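Local coordinates for uncharacterized hypothetical protein (Parabacteroides merdae, PDB 4EI0), which is of unknown function and belongs to the DUF4466 family, its chain rich in beta strand and forming a two-subunit assembly, at residues 36-41 with 141-146; 42-47 with 131-136; 72-77 with 82-87. One frame throughout, in Å; residues are numbered along the deposited sequence.

Contact 1: residues 36-41 with 141-146; sequences IEFAYA and YKLGPY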
ATOM      1  N   ILE B  36     -20.944   4.077 -11.974  1.00 39.12           N
ATOM      2  CA  ILE B  36     -21.003   3.214 -10.791  1.00 40.48           C
ATOM      3  C   ILE B  36     -19.546   2.756 -10.600  1.00 37.93           C
ATOM      4  O   ILE B  36     -18.893   2.227 -11.529  1.00 40.03           O
ATOM      5  CB  ILE B  36     -21.887   1.973 -10.952  1.00 44.61           C
ATOM      6  CG1 ILE B  36     -23.233   2.364 -11.532  1.00 54.07           C
ATOM      7  CG2 ILE B  36     -22.028   1.226  -9.632  1.00 42.49           C
ATOM      8  CD1 ILE B  36     -24.226   1.228 -11.592  1.00 43.69           C
ATOM      9  N   GLU B  37     -19.035   3.031  -9.417  1.00 42.72           N
ATOM     10  CA  GLU B  37     -17.636   2.810  -9.084  1.00 42.40           C
ATOM     11  C   GLU B  37     -17.472   1.635  -8.142  1.00 42.94           C
ATOM     12  O   GLU B  37     -18.207   1.527  -7.147  1.00 41.71           O
ATOM     13  CB  GLU B  37     -17.097   4.026  -8.390  1.00 39.58           C
ATOM     14  CG  GLU B  37     -15.606   3.939  -8.112  1.00 51.82           C
ATOM     15  CD  GLU B  37     -15.089   5.129  -7.340  1.00 64.41           C
ATOM     16  OE1 GLU B  37     -15.741   6.199  -7.352  1.00 56.44           O
ATOM     17  OE2 GLU B  37     -14.026   4.995  -6.724  1.00 66.19           O
ATOM     18  N   PHE B  38     -16.498   0.788  -8.450  1.00 44.89           N
ATOM     19  CA  PHE B  38     -16.228  -0.437  -7.695  1.00 41.98           C
ATOM     20  C   PHE B  38     -14.724  -0.453  -7.304  1.00 44.11           C
ATOM     21  O   PHE B  38     -13.892   0.097  -8.029  1.00 40.87           O
ATOM     22  CB  PHE B  38     -16.564  -1.677  -8.529  1.00 43.07           C
ATOM     23  CG  PHE B  38     -18.023  -1.853  -8.848  1.00 38.08           C
ATOM     24  CD1 PHE B  38     -18.584  -1.221  -9.928  1.00 43.14           C
ATOM     25  CD2 PHE B  38     -18.820  -2.622  -8.050  1.00 45.92           C
ATOM     26  CE1 PHE B  38     -19.927  -1.382 -10.217  1.00 40.64           C
ATOM     27  CE2 PHE B  38     -20.169  -2.778  -8.318  1.00 48.45           C
ATOM     28  CZ  PHE B  38     -20.720  -2.161  -9.410  1.00 42.26           C
ATOM     29  N   ALA B  39     -14.390  -1.073  -6.170  1.00 36.02           N
ATOM     30  CA  ALA B  39     -13.005  -1.282  -5.748  1.00 43.35           C
ATOM     31  C   ALA B  39     -12.789  -2.790  -5.708  1.00 45.43           C
ATOM     32  O   ALA B  39     -13.401  -3.470  -4.890  1.00 43.71           O
ATOM     33  CB  ALA B  39     -12.739  -0.659  -4.386  1.00 36.49           C
ATOM     34  N   TYR B  40     -11.985  -3.303  -6.642  1.00 43.34           N
ATOM     35  CA  TYR B  40     -11.775  -4.743  -6.834  1.00 37.72           C
ATOM     36  C   TYR B  40     -10.391  -5.081  -6.256  1.00 39.61           C
ATOM     37  O   TYR B  40      -9.385  -4.647  -6.805  1.00 42.07           O
ATOM     38  CB  TYR B  40     -11.793  -5.117  -8.287  1.00 44.64           C
ATOM     39  CG  TYR B  40     -11.656  -6.604  -8.612  1.00 47.56           C
ATOM     40  CD1 TYR B  40     -12.318  -7.573  -7.877  1.00 45.86           C
ATOM     41  CD2 TYR B  40     -10.881  -7.029  -9.692  1.00 49.27           C
ATOM     42  CE1 TYR B  40     -12.191  -8.928  -8.178  1.00 43.57           C
ATOM     43  CE2 TYR B  40     -10.769  -8.386 -10.021  1.00 50.88           C
ATOM     44  CZ  TYR B  40     -11.434  -9.332  -9.265  1.00 46.75           C
ATOM     45  OH  TYR B  40     -11.326 -10.681  -9.592  1.00 43.55           O
ATOM     46  N   ALA B  41     -10.385  -5.855  -5.162  1.00 39.13           N
ATOM     47  CA  ALA B  41      -9.178  -6.279  -4.441  1.00 41.16           C
ATOM     48  C   ALA B  41      -8.794  -7.681  -4.832  1.00 42.44           C
ATOM     49  O   ALA B  41      -9.648  -8.574  -4.857  1.00 49.03           O
ATOM     50  CB  ALA B  41      -9.424  -6.229  -2.937  1.00 39.58           C
ATOM     51  N   TYR B 141     -15.618 -12.923  -8.747  1.00 45.92           N
ATOM     52  CA  TYR B 141     -16.478 -12.272  -7.764  1.00 48.71           C
ATOM     53  C   TYR B 141     -17.609 -11.553  -8.481  1.00 45.28           C
ATOM     54  O   TYR B 141     -17.345 -10.738  -9.348  1.00 47.06           O
ATOM     55  CB  TYR B 141     -15.695 -11.252  -6.934  1.00 45.72           C
ATOM     56  CG  TYR B 141     -16.343 -10.889  -5.618  1.00 47.74           C
ATOM     57  CD1 TYR B 141     -17.370  -9.956  -5.551  1.00 50.06           C
ATOM     58  CD2 TYR B 141     -15.940 -11.507  -4.429  1.00 50.31           C
ATOM     59  CE1 TYR B 141     -17.974  -9.647  -4.341  1.00 50.71           C
ATOM     60  CE2 TYR B 141     -16.538 -11.199  -3.230  1.00 59.91           C
ATOM     61  CZ  TYR B 141     -17.527 -10.277  -3.201  1.00 57.64           C
ATOM     62  OH  TYR B 141     -18.071 -10.024  -2.018  1.00 65.04           O
ATOM     63  N   LYS B 142     -18.860 -11.834  -8.099  1.00 49.50           N
ATOM     64  CA  LYS B 142     -20.046 -11.233  -8.741  1.00 50.00           C
ATOM     65  C   LYS B 142     -20.689 -10.218  -7.811  1.00 49.44           C
ATOM     66  O   LYS B 142     -20.741 -10.427  -6.609  1.00 52.81           O
ATOM     67  CB  LYS B 142     -21.097 -12.310  -9.076  1.00 55.73           C
ATOM     68  CG  LYS B 142     -20.554 -13.404  -9.981  1.00 65.05           C
ATOM     69  CD  LYS B 142     -21.586 -14.468 -10.309  1.00 81.00           C
ATOM     70  CE  LYS B 142     -21.057 -15.422 -11.367  1.00 78.05           C
ATOM     71  NZ  LYS B 142     -20.303 -14.670 -12.412  1.00 80.07           N
ATOM     72  N   LEU B 143     -21.176  -9.118  -8.392  1.00 46.62           N
ATOM     73  CA  LEU B 143     -21.922  -8.106  -7.687  1.00 50.02           C
ATOM     74  C   LEU B 143     -23.179  -7.714  -8.503  1.00 58.02           C
ATOM     75  O   LEU B 143     -23.192  -7.774  -9.741  1.00 51.40           O
ATOM     76  CB  LEU B 143     -21.058  -6.864  -7.452  1.00 48.27           C
ATOM     77  CG  LEU B 143     -20.103  -6.907  -6.272  1.00 44.74           C
ATOM     78  CD1 LEU B 143     -19.354  -5.586  -6.235  1.00 49.56           C
ATOM     79  CD2 LEU B 143     -20.911  -7.169  -5.001  1.00 48.96           C
ATOM     80  N   GLY B 144     -24.219  -7.301  -7.785  1.00 52.33           N
ATOM     81  CA  GLY B 144     -25.484  -6.924  -8.342  1.00 54.52           C
ATOM     82  C   GLY B 144     -26.519  -8.028  -8.307  1.00 52.93           C
ATOM     83  O   GLY B 144     -26.248  -9.115  -7.808  1.00 54.63           O
ATOM     84  N   PRO B 145     -27.705  -7.790  -8.895  1.00 51.35           N
ATOM     85  CA  PRO B 145     -27.962  -6.672  -9.790  1.00 55.18           C
ATOM     86  C   PRO B 145     -28.212  -5.382  -9.090  1.00 50.77           C
ATOM     87  O   PRO B 145     -28.525  -5.353  -7.921  1.00 57.94           O
ATOM     88  CB  PRO B 145     -29.210  -7.106 -10.559  1.00 64.45           C
ATOM     89  CG  PRO B 145     -29.901  -8.043  -9.655  1.00 52.96           C
ATOM     90  CD  PRO B 145     -28.820  -8.747  -8.891  1.00 61.28           C
ATOM     91  N   TYR B 146     -27.975  -4.301  -9.813  1.00 47.46           N
ATOM     92  CA  TYR B 146     -28.221  -2.985  -9.333  1.00 43.53           C
ATOM     93  C   TYR B 146     -29.249  -2.284 -10.240  1.00 47.16           C
ATOM     94  O   TYR B 146     -29.153  -2.384 -11.465  1.00 45.27           O
ATOM     95  CB  TYR B 146     -26.931  -2.178  -9.364  1.00 44.28           C
ATOM     96  CG  TYR B 146     -25.821  -2.714  -8.491  1.00 42.29           C
ATOM     97  CD1 TYR B 146     -25.932  -2.670  -7.082  1.00 56.09           C
ATOM     98  CD2 TYR B 146     -24.690  -3.266  -9.044  1.00 46.92           C
ATOM     99  CE1 TYR B 146     -24.946  -3.172  -6.269  1.00 47.80           C
ATOM    100  CE2 TYR B 146     -23.674  -3.800  -8.242  1.00 47.11           C
ATOM    101  CZ  TYR B 146     -23.791  -3.732  -6.872  1.00 44.98           C
ATOM    102  OH  TYR B 146     -22.771  -4.201  -6.085  1.00 46.02           O
TER
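Phe38 and Tyr146 meet between the two sheets of a beta sandwich, each sheet antiparallel and five-stranded. Segment 36-41 belongs to strand 35-43 of one sheet, and segment 141-146 to strand 138-147, at the border of the other. The two axes run almost antiparallel, 164° apart, with a closest approach of 10.3 Å. No hydrogen bond crosses at that spacing, so side chains make the whole contact.

The aromatic part comes first. The Phe38 and Tyr146 rings approach from opposite directions, centroids 5.8 Å apart and planes at 51°, neither stacked nor edge-to-face. Tyr146 CE2 lies near the plane of the Phe38 ring, at its edge, 3.6 Å from Phe38 CZ. The tyrosine hydroxyl also comes close, Tyr146 OH 3.7 Å from Phe38 CE2. Phe38 has CG anti to its carbonyl carbon (chi1 -66°), which sends the ring across the interface. There it also meets Phe127 and Phe129 of strand 124-133, part of the same aromatic core. An alanine at Phe38 would remove the ring and is likely to open a gap between the sheets, leaving Leu143 CD1 and the Tyr146 ring without the ring they pack against here.

Leu143 adds an aliphatic touch on the same ring. It passes alongside Phe38, pointing the other way, and one methyl does the touching: Leu143 CD1 sits by the ring edge, 3.5 Å from Phe38 CD2.

Further along, Tyr40 and Tyr141 make a looser contact. The Tyr40 hydroxyl is hydrogen-bonded to Asn18 OD1 of strand 17-22, while the Tyr141 side chain turns away and packs on Asp19 and Cys20. What remains across the interface is an oblique approach of Tyr40 CE1 to Tyr141 CB, 4.4 Å apart.

Contact 2: residues 42-47 with 131-136; sequences MAIPNE and VKASNG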
HETATM    1  N   MSE B  42      -7.498  -7.886  -5.056  1.00 42.56           N
HETATM    2  CA  MSE B  42      -6.934  -9.192  -5.428  1.00 45.72           C
HETATM    3  C   MSE B  42      -5.695  -9.464  -4.597  1.00 45.35           C
HETATM    4  O   MSE B  42      -4.998  -8.543  -4.218  1.00 40.67           O
HETATM    5  CB  MSE B  42      -6.535  -9.178  -6.912  1.00 43.88           C
HETATM    6  CG  MSE B  42      -7.657  -8.789  -7.849  1.00 45.87           C
HETATM    7 SE   MSE B  42      -7.010  -8.019  -9.492  0.75 46.65          SE
HETATM    8  CE  MSE B  42      -6.779  -6.203  -8.630  1.00 42.61           C
ATOM      9  N   ALA B  43      -5.417 -10.723  -4.289  1.00 48.35           N
ATOM     10  CA  ALA B  43      -4.217 -11.066  -3.473  1.00 47.29           C
ATOM     11  C   ALA B  43      -3.820 -12.514  -3.714  1.00 49.40           C
ATOM     12  O   ALA B  43      -4.682 -13.368  -3.869  1.00 48.54           O
ATOM     13  CB  ALA B  43      -4.440 -10.833  -1.968  1.00 43.46           C
ATOM     14  N   ILE B  44      -2.513 -12.747  -3.797  1.00 47.75           N
ATOM     15  CA  ILE B  44      -1.931 -14.039  -3.958  1.00 48.87           C
ATOM     16  C   ILE B  44      -0.750 -14.065  -3.016  1.00 58.34           C
ATOM     17  O   ILE B  44      -0.073 -13.066  -2.870  1.00 48.94           O
ATOM     18  CB  ILE B  44      -1.517 -14.322  -5.417  1.00 51.41           C
ATOM     19  CG1 ILE B  44      -1.067 -15.794  -5.567  1.00 50.49           C
ATOM     20  CG2 ILE B  44      -0.417 -13.382  -5.889  1.00 41.87           C
ATOM     21  CD1 ILE B  44      -0.807 -16.228  -6.998  1.00 50.18           C
ATOM     22  N   PRO B  45      -0.529 -15.184  -2.313  1.00 55.36           N
ATOM     23  CA  PRO B  45       0.680 -15.225  -1.503  1.00 55.49           C
ATOM     24  C   PRO B  45       1.903 -14.996  -2.394  1.00 40.40           C
ATOM     25  O   PRO B  45       2.026 -15.579  -3.478  1.00 49.11           O
ATOM     26  CB  PRO B  45       0.651 -16.638  -0.900  1.00 59.88           C
ATOM     27  CG  PRO B  45      -0.790 -17.032  -0.953  1.00 59.69           C
ATOM     28  CD  PRO B  45      -1.290 -16.441  -2.231  1.00 52.47           C
ATOM     29  N   ASN B  46       2.793 -14.100  -1.950  1.00 49.11           N
ATOM     30  CA  ASN B  46       3.899 -13.613  -2.777  1.00 41.22           C
ATOM     31  C   ASN B  46       4.837 -14.695  -3.260  1.00 46.89           C
ATOM     32  O   ASN B  46       5.342 -14.606  -4.362  1.00 47.59           O
ATOM     33  CB  ASN B  46       4.736 -12.590  -2.018  1.00 46.22           C
ATOM     34  CG  ASN B  46       5.626 -11.758  -2.937  1.00 45.78           C
ATOM     35  OD1 ASN B  46       5.174 -11.268  -3.982  1.00 46.65           O
ATOM     36  ND2 ASN B  46       6.875 -11.601  -2.560  1.00 40.68           N
ATOM     37  N   GLU B  47       5.010 -15.745  -2.476  1.00 56.06           N
ATOM     38  CA  GLU B  47       5.895 -16.841  -2.860  1.00 59.43           C
ATOM     39  C   GLU B  47       5.299 -17.762  -3.952  1.00 61.05           C
ATOM     40  O   GLU B  47       6.043 -18.456  -4.619  1.00 65.89           O
ATOM     41  CB  GLU B  47       6.334 -17.635  -1.620  1.00 62.54           C
ATOM     42  CG  GLU B  47       5.282 -18.551  -1.021  1.00 66.14           C
ATOM     43  CD  GLU B  47       4.247 -17.883  -0.090  1.00 94.13           C
ATOM     44  OE1 GLU B  47       4.131 -16.612   0.025  1.00 72.16           O
ATOM     45  OE2 GLU B  47       3.503 -18.684   0.537  1.00 75.36           O
ATOM     46  N   VAL B 131      -9.894 -12.395 -12.056  1.00 42.47           N
ATOM     47  CA  VAL B 131      -8.467 -12.139 -11.926  1.00 43.41           C
ATOM     48  C   VAL B 131      -7.679 -13.404 -12.323  1.00 48.00           C
ATOM     49  O   VAL B 131      -8.135 -14.510 -12.073  1.00 42.63           O
ATOM     50  CB  VAL B 131      -8.081 -11.678 -10.479  1.00 45.22           C
ATOM     51  CG1 VAL B 131      -8.559 -12.679  -9.422  1.00 49.58           C
ATOM     52  CG2 VAL B 131      -6.581 -11.408 -10.355  1.00 51.11           C
ATOM     53  N   LYS B 132      -6.516 -13.215 -12.931  1.00 39.86           N
ATOM     54  CA  LYS B 132      -5.547 -14.279 -13.203  1.00 50.59           C
ATOM     55  C   LYS B 132      -4.203 -13.945 -12.531  1.00 51.40           C
ATOM     56  O   LYS B 132      -3.787 -12.800 -12.563  1.00 45.67           O
ATOM     57  CB  LYS B 132      -5.300 -14.400 -14.718  1.00 45.83           C
ATOM     58  CG  LYS B 132      -6.518 -14.836 -15.554  1.00 57.19           C
ATOM     59  CD  LYS B 132      -6.130 -14.944 -17.046  1.00 67.03           C
ATOM     60  CE  LYS B 132      -7.264 -14.768 -18.044  1.00 78.11           C
ATOM     61  NZ  LYS B 132      -7.852 -16.015 -18.608  1.00 65.33           N
ATOM     62  N   ALA B 133      -3.522 -14.954 -11.984  1.00 44.75           N
ATOM     63  CA  ALA B 133      -2.145 -14.838 -11.482  1.00 49.15           C
ATOM     64  C   ALA B 133      -1.137 -15.706 -12.258  1.00 57.63           C
ATOM     65  O   ALA B 133      -1.503 -16.616 -13.003  1.00 49.85           O
ATOM     66  CB  ALA B 133      -2.101 -15.237 -10.012  1.00 48.56           C
ATOM     67  N   SER B 134       0.148 -15.487 -12.002  1.00 51.60           N
ATOM     68  CA  SER B 134       1.210 -16.097 -12.815  1.00 58.72           C
ATOM     69  C   SER B 134       1.443 -17.596 -12.540  1.00 50.53           C
ATOM     70  O   SER B 134       2.238 -18.205 -13.223  1.00 60.60           O
ATOM     71  CB  SER B 134       2.512 -15.335 -12.642  1.00 51.28           C
ATOM     72  OG  SER B 134       2.964 -15.434 -11.298  1.00 57.75           O
ATOM     73  N   ASN B 135       0.779 -18.159 -11.529  1.00 50.00           N
ATOM     74  CA  ASN B 135       0.799 -19.602 -11.296  1.00 62.60           C
ATOM     75  C   ASN B 135      -0.365 -20.303 -11.990  1.00 62.62           C
ATOM     76  O   ASN B 135      -0.612 -21.451 -11.720  1.00 59.47           O
ATOM     77  CB  ASN B 135       0.773 -19.922  -9.784  1.00 52.85           C
ATOM     78  CG  ASN B 135      -0.438 -19.349  -9.096  1.00 62.54           C
ATOM     79  OD1 ASN B 135      -1.182 -18.567  -9.702  1.00 54.21           O
ATOM     80  ND2 ASN B 135      -0.614 -19.676  -7.808  1.00 46.09           N
ATOM     81  N   GLY B 136      -1.083 -19.604 -12.872  1.00 66.67           N
ATOM     82  CA  GLY B 136      -2.218 -20.185 -13.575  1.00 58.86           C
ATOM     83  C   GLY B 136      -3.474 -20.252 -12.734  1.00 61.92           C
ATOM     84  O   GLY B 136      -4.471 -20.774 -13.176  1.00 53.61           O
TER
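Met42, a selenomethionine in this crystal, lies alongside Val131, the long chain and the branched one pointing opposite ways. The closest pair is Met42 SE with Val131 CG2, at 3.5 Å, and the same methyl lies 3.8 Å from Met42 CG. Val131 presents CG2 by setting it anti to the backbone N, while the Met42 chain bends at its end (chi3 -82°), which turns CE away from Val131. Around the pair, Met42 also packs on Leu51, Ala54 and Phe101.

Both residues lie on inward-facing positions of a beta sandwich: Met42 near the end of strand 35-43 in one sheet, Val131 near the end of strand 124-133 in the other. The touching parts run in nearly the same direction, 10° apart, and the contact is purely side chain to side chain.

Two residues on, Ile44 reaches across with its terminal methyl. Ile44 CD1 lies 3.4 Å from Ala133 CB, tighter than usual for two carbons. The Asn135 side chain points back at Ile44, its amide end meeting the same methyl, with ND2 at 3.5 Å and OD1 at 3.6 Å from Ile44 CD1. Asn135 OD1 also accepts a hydrogen bond from Gln137 N. Asn135 belongs to a type I beta turn, Ala133 to Gly136, closed by a bond of 3.0 Å from Gly136 N to Ala133 O.

Contact 3: residues 72-77 with 82-87; sequences SYYTNS and IPVKVC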
ATOM      1  N   SER B  72      -3.072   0.821  -8.681  1.00 41.43           N
ATOM      2  CA  SER B  72      -3.548   0.153  -7.496  1.00 40.82           C
ATOM      3  C   SER B  72      -3.477   1.173  -6.389  1.00 38.15           C
ATOM      4  O   SER B  72      -2.530   1.917  -6.288  1.00 40.96           O
ATOM      5  CB  SER B  72      -2.725  -1.085  -7.146  1.00 48.92           C
ATOM      6  OG  SER B  72      -3.044  -1.535  -5.846  1.00 38.63           O
ATOM      7  N   TYR B  73      -4.524   1.202  -5.570  1.00 38.70           N
ATOM      8  CA  TYR B  73      -4.654   2.124  -4.448  1.00 40.91           C
ATOM      9  C   TYR B  73      -4.326   1.359  -3.188  1.00 45.67           C
ATOM     10  O   TYR B  73      -5.137   0.592  -2.744  1.00 50.67           O
ATOM     11  CB  TYR B  73      -6.098   2.698  -4.418  1.00 41.60           C
ATOM     12  CG  TYR B  73      -6.257   3.697  -5.570  1.00 42.26           C
ATOM     13  CD1 TYR B  73      -5.876   5.029  -5.407  1.00 42.77           C
ATOM     14  CD2 TYR B  73      -6.675   3.289  -6.812  1.00 44.61           C
ATOM     15  CE1 TYR B  73      -5.942   5.914  -6.467  1.00 45.61           C
ATOM     16  CE2 TYR B  73      -6.742   4.160  -7.870  1.00 49.08           C
ATOM     17  CZ  TYR B  73      -6.366   5.483  -7.685  1.00 47.65           C
ATOM     18  OH  TYR B  73      -6.367   6.348  -8.752  1.00 44.05           O
ATOM     19  N   TYR B  74      -3.130   1.580  -2.641  1.00 40.95           N
ATOM     20  CA  TYR B  74      -2.692   1.048  -1.373  1.00 42.43           C
ATOM     21  C   TYR B  74      -3.032   2.134  -0.306  1.00 49.08           C
ATOM     22  O   TYR B  74      -3.319   3.270  -0.651  1.00 60.33           O
ATOM     23  CB  TYR B  74      -1.161   0.694  -1.417  1.00 43.64           C
ATOM     24  CG  TYR B  74      -0.841  -0.363  -2.467  1.00 47.06           C
ATOM     25  CD1 TYR B  74      -1.190  -1.697  -2.264  1.00 41.45           C
ATOM     26  CD2 TYR B  74      -0.282  -0.016  -3.675  1.00 42.99           C
ATOM     27  CE1 TYR B  74      -0.945  -2.659  -3.220  1.00 42.37           C
ATOM     28  CE2 TYR B  74      -0.039  -0.975  -4.640  1.00 43.51           C
ATOM     29  CZ  TYR B  74      -0.349  -2.297  -4.391  1.00 37.98           C
ATOM     30  OH  TYR B  74      -0.213  -3.217  -5.411  1.00 39.01           O
ATOM     31  N   THR B  75      -3.130   1.764   0.948  1.00 62.28           N
ATOM     32  CA  THR B  75      -3.495   2.725   1.999  1.00 63.86           C
ATOM     33  C   THR B  75      -2.309   2.917   2.891  1.00 64.06           C
ATOM     34  O   THR B  75      -1.720   1.938   3.281  1.00 70.73           O
ATOM     35  CB  THR B  75      -4.645   2.185   2.863  1.00 64.42           C
ATOM     36  OG1 THR B  75      -5.784   1.956   2.040  1.00 79.25           O
ATOM     37  CG2 THR B  75      -5.038   3.180   3.935  1.00 77.01           C
ATOM     38  N   ASN B  76      -1.946   4.151   3.230  1.00 60.66           N
ATOM     39  CA  ASN B  76      -0.876   4.365   4.215  1.00 71.08           C
ATOM     40  C   ASN B  76      -1.425   4.129   5.645  1.00 80.45           C
ATOM     41  O   ASN B  76      -2.578   3.688   5.811  1.00 75.51           O
ATOM     42  CB  ASN B  76      -0.238   5.756   4.041  1.00 68.52           C
ATOM     43  CG  ASN B  76      -1.228   6.894   4.268  1.00 75.02           C
ATOM     44  OD1 ASN B  76      -2.291   6.709   4.858  1.00 78.97           O
ATOM     45  ND2 ASN B  76      -0.882   8.074   3.794  1.00 75.44           N
ATOM     46  N   SER B  77      -0.617   4.399   6.669  1.00 83.63           N
ATOM     47  CA  SER B  77      -1.090   4.298   8.068  1.00 97.34           C
ATOM     48  C   SER B  77      -2.248   5.260   8.361  1.00 99.00           C
ATOM     49  O   SER B  77      -3.195   4.888   9.044  1.00106.54           O
ATOM     50  CB  SER B  77       0.060   4.569   9.027  1.00 82.02           C
ATOM     51  OG  SER B  77       0.796   5.658   8.536  1.00 90.04           O
ATOM     52  N   ILE B  82      -2.545   5.582  -1.657  1.00 54.74           N
ATOM     53  CA  ILE B  82      -1.300   5.711  -2.406  1.00 39.74           C
ATOM     54  C   ILE B  82      -1.506   5.015  -3.753  1.00 46.10           C
ATOM     55  O   ILE B  82      -1.556   3.794  -3.790  1.00 46.27           O
ATOM     56  CB  ILE B  82      -0.087   5.077  -1.694  1.00 47.58           C
ATOM     57  CG1 ILE B  82       0.104   5.600  -0.273  1.00 52.67           C
ATOM     58  CG2 ILE B  82       1.182   5.386  -2.496  1.00 44.65           C
ATOM     59  CD1 ILE B  82       1.048   4.720   0.544  1.00 54.63           C
ATOM     60  N   PRO B  83      -1.730   5.774  -4.839  1.00 41.10           N
ATOM     61  CA  PRO B  83      -1.812   5.181  -6.146  1.00 40.46           C
ATOM     62  C   PRO B  83      -0.393   4.800  -6.657  1.00 38.02           C
ATOM     63  O   PRO B  83       0.551   5.589  -6.506  1.00 39.64           O
ATOM     64  CB  PRO B  83      -2.438   6.280  -7.000  1.00 47.31           C
ATOM     65  CG  PRO B  83      -2.080   7.530  -6.329  1.00 46.66           C
ATOM     66  CD  PRO B  83      -1.933   7.239  -4.876  1.00 45.64           C
ATOM     67  N   VAL B  84      -0.293   3.585  -7.182  1.00 41.26           N
ATOM     68  CA  VAL B  84       0.926   3.036  -7.774  1.00 39.09           C
ATOM     69  C   VAL B  84       0.510   2.487  -9.123  1.00 37.59           C
ATOM     70  O   VAL B  84      -0.423   1.656  -9.240  1.00 42.58           O
ATOM     71  CB  VAL B  84       1.559   1.919  -6.897  1.00 40.40           C
ATOM     72  CG1 VAL B  84       2.805   1.344  -7.602  1.00 40.35           C
ATOM     73  CG2 VAL B  84       1.852   2.442  -5.512  1.00 40.35           C
ATOM     74  N   LYS B  85       1.159   2.932 -10.173  1.00 37.76           N
ATOM     75  CA  LYS B  85       0.689   2.595 -11.567  1.00 37.28           C
ATOM     76  C   LYS B  85       1.233   1.230 -11.954  1.00 38.88           C
ATOM     77  O   LYS B  85       2.313   1.093 -12.495  1.00 42.73           O
ATOM     78  CB  LYS B  85       1.102   3.679 -12.586  1.00 43.26           C
ATOM     79  CG  LYS B  85       0.597   3.464 -14.027  1.00 45.48           C
ATOM     80  CD  LYS B  85       0.081   4.729 -14.703  1.00 53.50           C
ATOM     81  CE  LYS B  85      -0.097   4.556 -16.221  1.00 57.61           C
ATOM     82  NZ  LYS B  85       0.403   5.698 -17.050  1.00 53.42           N
ATOM     83  N   VAL B  86       0.429   0.205 -11.700  1.00 40.40           N
ATOM     84  CA  VAL B  86       0.883  -1.174 -11.817  1.00 44.87           C
ATOM     85  C   VAL B  86       0.375  -1.861 -13.069  1.00 42.10           C
ATOM     86  O   VAL B  86       0.792  -2.972 -13.381  1.00 44.87           O
ATOM     87  CB  VAL B  86       0.481  -2.005 -10.581  1.00 36.35           C
ATOM     88  CG1 VAL B  86       1.210  -1.519  -9.306  1.00 37.95           C
ATOM     89  CG2 VAL B  86      -1.006  -1.981 -10.400  1.00 39.45           C
ATOM     90  N   CYS B  87      -0.506  -1.206 -13.792  1.00 42.88           N
ATOM     91  CA  CYS B  87      -1.111  -1.767 -14.995  1.00 42.91           C
ATOM     92  C   CYS B  87      -0.916  -0.910 -16.200  1.00 43.68           C
ATOM     93  O   CYS B  87      -0.674   0.317 -16.109  1.00 43.71           O
ATOM     94  CB  CYS B  87      -2.621  -1.921 -14.819  1.00 48.92           C
ATOM     95  SG  CYS B  87      -3.197  -3.055 -13.562  1.00 43.41           S
TER
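The antiparallel beta hairpin of strands 67-75 and 81-85, at one border of its five-stranded sheet, pairs Ser72 with Val84, Tyr73 with Pro83 and Tyr74 with Ile82. Four backbone hydrogen bonds hold it. Ser72 N gives to Val84 O at 2.8 Å, and Val84 N returns a bond to Ser72 O at 2.9 Å. At the other hydrogen-bonded pair, Tyr74 N reaches Ile82 O at 2.9 Å, and Ile82 N meets Tyr74 O at 2.6 Å, nearly straight at the hydrogen (165°). Pro83 falls at the non-hydrogen-bonded position between them, where its missing N-H costs no pairing bond; instead its CA-H points to the Ser72 carbonyl, with Pro83 CA 3.3 Å from Ser72 O.

Side chains alternate across the sheet. On one face Tyr73 crosses the proline at a slant, Tyr73 CE1 coming 3.6 Å from Pro83 CB, while its hydroxyl is bonded to Asp69 and its ring makes a cation-pi contact with Arg111. On the other face the Tyr74 ring takes a methyl at its edge, with Val84 CG2 3.7 Å from Tyr74 CD2. Val84 turns CG2 there by holding it anti to its carbonyl carbon (CG1 at chi1 178°). Beside this pair, Val86 CG2 packs on Ser72 CB, and Ile82 CD1 on Asn76 CB. Ser72 OG lies 3.1 Å above the plane of the Tyr74 ring, offset toward the rim, and bonds to Thr109 N; the Tyr74 hydroxyl bonds to Ala107 O.

The second subunit closes over this border: its Tyr74 stacks on Tyr74, its Thr105 OG1 is hydrogen-bonded to Pro83 O, and Lys85 makes backbone hydrogen bonds to it. Two antiparallel strands adjacent in the chain, joined by a short turn where Asn76 OD1 is hydrogen-bonded to Gln80 N, make this a beta hairpin at the sheet edge.

Overall arrangement
All three contacts belong to one beta sandwich in the first half of the chain. Contacts 1 and 2 span its two sheets at successive points along strand 35-43, meeting strands 138-147 and 124-133, which are neighbours in the opposite sheet; their centres lie about 20 Å apart, and they touch where Tyr40 packs on Val131. Contact 3 joins two strands within the sheet that holds strand 35-43. Its centre lies about 19 Å from that of contact 1 and about 17 Å from that of contact 2. Along the chain, 72-87 falls between the two segments of contact 2, which in turn fall between those of contact 1. Contacts 1 and 2 thus pack one sheet on the other, while the hairpin faces the second subunit.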